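Local coordinates for protein ribonuclease mar1, putative (PDB 1YZV) that is of unproven function but belongs to the isochorismatase superfamily and has been called a putative ribonuclease, at residues S147-Q150 and G151-C154; S173-I176 and L177-L181. All coordinates share one frame; numbering follows the deposited sequence.

Overall arrangement
Both contacts are local, each within one continuous run of chain, and they come in series in the last third of the chain, in a fold built on a parallel six-stranded sheet. Contact 1 is the turn from strand 137-146 into helix 150-161; contact 2 is the short helix 173-181 that follows strand 168-171. Their centres lie 25 Å apart and their nearest atoms about 12 Å, with no touch within the chain. Each meets another subunit of the four-chain assembly: D152 reaches T172 of the second subunit, while E174 packs on D152 of the third. Sulfate, probably from the crystallisation liquor and at most a hint of an anion-accepting pocket, lies about 3 Å from the S149 side chain and about 6 Å from that of E174.

Contact 1: residues S147-Q150 and G151-C154; sequences SQSQ and GDHC
An N-cap opens helix 150-161, with S149 at the capping position and D152 three residues on. S149 OG accepts the backbone N-H of D152 at 3.1 Å in an almost straight bond (176°), satisfying one of the amides of the first turn. The D152 carboxylate folds back over the same hydroxyl, its CG anti to the carbonyl carbon (chi1 -73°), which brings OD2 to 3.3 Å from S149 OG, a weak and unsettled pairing, since the C-terminal carboxylate of I204 of the second subunit is also within weak bonding reach of that hydroxyl. A water spans the same corner: it lies 2.6 Å from D152 OD2, to which it can donate, and weakly accepts from S149 N. The other oxygen, D152 OD1, bonds T172 of the second subunit, so this turn of the parallel alpha/beta fold, at the end of strand 137-146, is also part of a subunit interface. Behind the cap, H153 N donates to S149 O at 3.2 Å and C154 N to Q150 O at 2.8 Å. S147 lays its OG alongside H153, 3.5 Å from CB, while that hydroxyl bonds H121 and the H153 ring turns away to bond T120 through ND1. On the outer side, Q150 CG meets C154 SG at 3.8 Å.

Contact 2: residues S173-I176 and L177-L181; sequences SESI and LMQLL
S175 and Q179, one turn apart on helix 173-181, are joined twice: Q179 N donates to S175 O at 2.8 Å, and the side-chain amide NE2 to S175 OG at 3.0 Å. The hydroxyl lies in the plane of the Q179 amide, though the N-H points somewhat off it (148°). S175 OG stands anti to its own backbone N (chi1 -168°), reaching forward along the helix to the amide. The glutamine chain runs extended past the S175 carbonyl, with Q179 CG 3.2 Å from S175 O. Both polar ends have partners beyond this pair, Y169 for Q179 OE1 and the backbone O of H121 in the third subunit for S175 OG. The helix follows strand 168-171 of the alpha/beta fold, and further i to i+4 backbone bonds, L177 N to S173 O at 2.9 Å among them, continue it. L177 CD1 comes back to within 3.3 Å of S173 O, while its side chain packs on F49 and L52 of helix 39-56. The apolar contact between I176 and L180 is looser, CG2 to CD1 at 4.2 Å, and V114 of the central sheet adjoins I176. The E174 flank is looser within the helix: its side chain points away from 177-181 and leads off, partly exposed, to bond H121 NE2 of the third subunit through OE2.

Contact 1: residues S147-Q150 and G151-C154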
loop_
_atom_site.group_PDB
_atom_site.type_symbol
_atom_site.label_atom_id
_atom_site.label_comp_id
_atom_site.label_asym_id
_atom_site.label_seq_id
_atom_site.Cartn_x
_atom_site.Cartn_y
_atom_site.Cartn_z
ATOM N N SER A 147 -11.238 -14.871 6.091
ATOM C CA SER A 147 -11.948 -15.441 4.941
ATOM C C SER A 147 -11.590 -16.910 4.826
ATOM O O SER A 147 -10.635 -17.379 5.465
ATOM C CB SER A 147 -11.583 -14.740 3.610
ATOM O OG SER A 147 -11.887 -13.365 3.624
ATOM N N GLN A 148 -12.313 -17.641 3.977
ATOM C CA GLN A 148 -11.962 -19.057 3.784
ATOM C C GLN A 148 -10.624 -19.208 3.041
ATOM O O GLN A 148 -9.898 -20.191 3.231
ATOM C CB GLN A 148 -13.104 -19.815 3.096
ATOM C CG GLN A 148 -14.340 -19.949 4.006
ATOM C CD GLN A 148 -15.473 -20.725 3.383
ATOM O OE1 GLN A 148 -16.502 -20.149 3.024
ATOM N NE2 GLN A 148 -15.178 -21.943 2.996
ATOM N N SER A 149 -10.208 -18.193 2.289
ATOM C CA SER A 149 -8.898 -18.234 1.704
ATOM C C SER A 149 -8.117 -16.995 2.076
ATOM O O SER A 149 -8.667 -15.896 2.131
ATOM C CB SER A 149 -9.005 -18.343 0.182
ATOM O OG SER A 149 -8.499 -17.153 -0.424
ATOM N N GLN A 150 -6.818 -17.153 2.297
ATOM C CA GLN A 150 -5.972 -16.027 2.678
ATOM C C GLN A 150 -5.943 -14.939 1.594
ATOM O O GLN A 150 -5.933 -13.745 1.910
ATOM C CB GLN A 150 -4.540 -16.523 2.935
ATOM C CG GLN A 150 -3.557 -15.431 3.396
ATOM C CD GLN A 150 -2.123 -15.919 3.334
ATOM O OE1 GLN A 150 -1.817 -17.004 3.829
ATOM N NE2 GLN A 150 -1.292 -15.225 2.557
ATOM N N GLY A 151 -5.897 -15.354 0.328
ATOM C CA GLY A 151 -5.837 -14.421 -0.802
ATOM C C GLY A 151 -7.064 -13.525 -0.876
ATOM O O GLY A 151 -6.930 -12.317 -1.145
ATOM N N ASP A 152 -8.258 -14.108 -0.676
ATOM C CA ASP A 152 -9.486 -13.327 -0.626
ATOM C C ASP A 152 -9.441 -12.287 0.507
ATOM O O ASP A 152 -9.804 -11.137 0.336
ATOM C CB ASP A 152 -10.732 -14.215 -0.469
ATOM C CG ASP A 152 -11.074 -14.984 -1.764
ATOM O OD1 ASP A 152 -10.790 -14.495 -2.907
ATOM O OD2 ASP A 152 -11.455 -16.163 -1.637
ATOM N N HIS A 153 -8.953 -12.708 1.658
ATOM C CA HIS A 153 -8.880 -11.821 2.823
ATOM C C HIS A 153 -7.883 -10.705 2.575
ATOM O O HIS A 153 -8.215 -9.536 2.788
ATOM C CB HIS A 153 -8.473 -12.688 4.043
ATOM C CG HIS A 153 -7.948 -11.910 5.188
ATOM N ND1 HIS A 153 -8.783 -11.358 6.140
ATOM C CD2 HIS A 153 -6.700 -11.477 5.474
ATOM C CE1 HIS A 153 -8.044 -10.742 7.043
ATOM N NE2 HIS A 153 -6.781 -10.785 6.656
ATOM N N CYS A 154 -6.642 -11.056 2.202
ATOM C CA CYS A 154 -5.574 -10.049 2.036
ATOM C C CYS A 154 -5.908 -8.968 1.038
ATOM O O CYS A 154 -5.667 -7.795 1.270
ATOM C CB CYS A 154 -4.274 -10.720 1.635
ATOM S SG CYS A 154 -3.595 -11.642 3.076
HETATM O O HOH W 1 -12.436 -17.227 0.574
#

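Contact 2: residues S173-I176 and L177-L181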
loop_
_atom_site.group_PDB
_atom_site.type_symbol
_atom_site.label_atom_id
_atom_site.label_comp_id
_atom_site.label_asym_id
_atom_site.label_seq_id
_atom_site.Cartn_x
_atom_site.Cartn_y
_atom_site.Cartn_z
ATOM N N SER A 173 -7.276 -4.681 17.091
ATOM C CA SER A 173 -8.092 -4.518 18.307
ATOM C C SER A 173 -7.367 -3.777 19.440
ATOM O O SER A 173 -7.944 -2.887 20.104
ATOM C CB SER A 173 -8.641 -5.890 18.765
ATOM O OG SER A 173 -7.588 -6.820 19.136
ATOM N N GLU A 174 -6.074 -4.034 19.605
ATOM C CA GLU A 174 -5.360 -3.375 20.692
ATOM C C GLU A 174 -5.198 -1.861 20.419
ATOM O O GLU A 174 -5.417 -1.036 21.312
ATOM C CB GLU A 174 -3.995 -4.036 20.933
ATOM C CG GLU A 174 -3.323 -3.458 22.145
ATOM C CD GLU A 174 -2.099 -4.231 22.552
ATOM O OE1 GLU A 174 -2.258 -5.314 23.168
ATOM O OE2 GLU A 174 -1.010 -3.710 22.279
ATOM N N SER A 175 -4.933 -1.524 19.160
ATOM C CA SER A 175 -4.806 -0.165 18.724
ATOM C C SER A 175 -6.128 0.556 18.862
ATOM O O SER A 175 -6.162 1.642 19.437
ATOM C CB SER A 175 -4.326 -0.101 17.299
ATOM O OG SER A 175 -3.931 1.203 16.958
ATOM N N ILE A 176 -7.199 -0.168 18.544
ATOM C CA ILE A 176 -8.563 0.360 18.620
ATOM C C ILE A 176 -8.948 0.677 20.086
ATOM O O ILE A 176 -9.374 1.810 20.396
ATOM C CB ILE A 176 -9.535 -0.587 17.935
ATOM C CG1 ILE A 176 -9.329 -0.521 16.420
ATOM C CG2 ILE A 176 -10.997 -0.346 18.337
ATOM C CD1 ILE A 176 -9.861 -1.720 15.667
ATOM N N LEU A 177 -8.666 -0.257 20.996
ATOM C CA LEU A 177 -8.918 -0.012 22.405
ATOM C C LEU A 177 -8.266 1.295 22.876
ATOM O O LEU A 177 -8.907 2.128 23.559
ATOM C CB LEU A 177 -8.434 -1.204 23.249
ATOM C CG LEU A 177 -9.482 -2.182 23.694
ATOM C CD1 LEU A 177 -10.210 -2.783 22.498
ATOM C CD2 LEU A 177 -8.871 -3.257 24.591
ATOM N N MET A 178 -6.985 1.460 22.548
ATOM C CA MET A 178 -6.182 2.582 23.047
ATOM C C MET A 178 -6.502 3.892 22.307
ATOM O O MET A 178 -6.422 4.965 22.905
ATOM C CB MET A 178 -4.689 2.223 22.963
ATOM C CG MET A 178 -4.324 1.007 23.816
ATOM S SD MET A 178 -4.572 1.340 25.553
ATOM C CE MET A 178 -6.241 0.766 25.892
ATOM N N GLN A 179 -7.003 3.782 21.069
ATOM C CA GLN A 179 -7.601 4.933 20.348
ATOM C C GLN A 179 -8.843 5.515 21.026
ATOM O O GLN A 179 -9.025 6.744 21.077
ATOM C CB GLN A 179 -7.964 4.587 18.892
ATOM C CG GLN A 179 -6.766 4.459 17.973
ATOM C CD GLN A 179 -7.149 3.798 16.631
ATOM O OE1 GLN A 179 -8.134 4.168 16.037
ATOM N NE2 GLN A 179 -6.387 2.805 16.208
ATOM N N LEU A 180 -9.692 4.643 21.541
ATOM C CA LEU A 180 -10.926 5.069 22.189
ATOM C C LEU A 180 -10.632 5.702 23.535
ATOM O O LEU A 180 -11.441 6.464 23.997
ATOM C CB LEU A 180 -11.904 3.914 22.358
ATOM C CG LEU A 180 -12.511 3.444 21.057
ATOM C CD1 LEU A 180 -13.033 1.982 21.182
ATOM C CD2 LEU A 180 -13.608 4.441 20.589
ATOM N N LEU A 181 -9.576 5.244 24.223
ATOM C CA LEU A 181 -9.220 5.744 25.552
ATOM C C LEU A 181 -8.291 6.952 25.613
ATOM O O LEU A 181 -8.379 7.738 26.568
ATOM C CB LEU A 181 -8.634 4.637 26.420
ATOM C CG LEU A 181 -9.618 3.771 27.207
ATOM C CD1 LEU A 181 -10.734 3.191 26.343
ATOM C CD2 LEU A 181 -8.827 2.685 27.758
#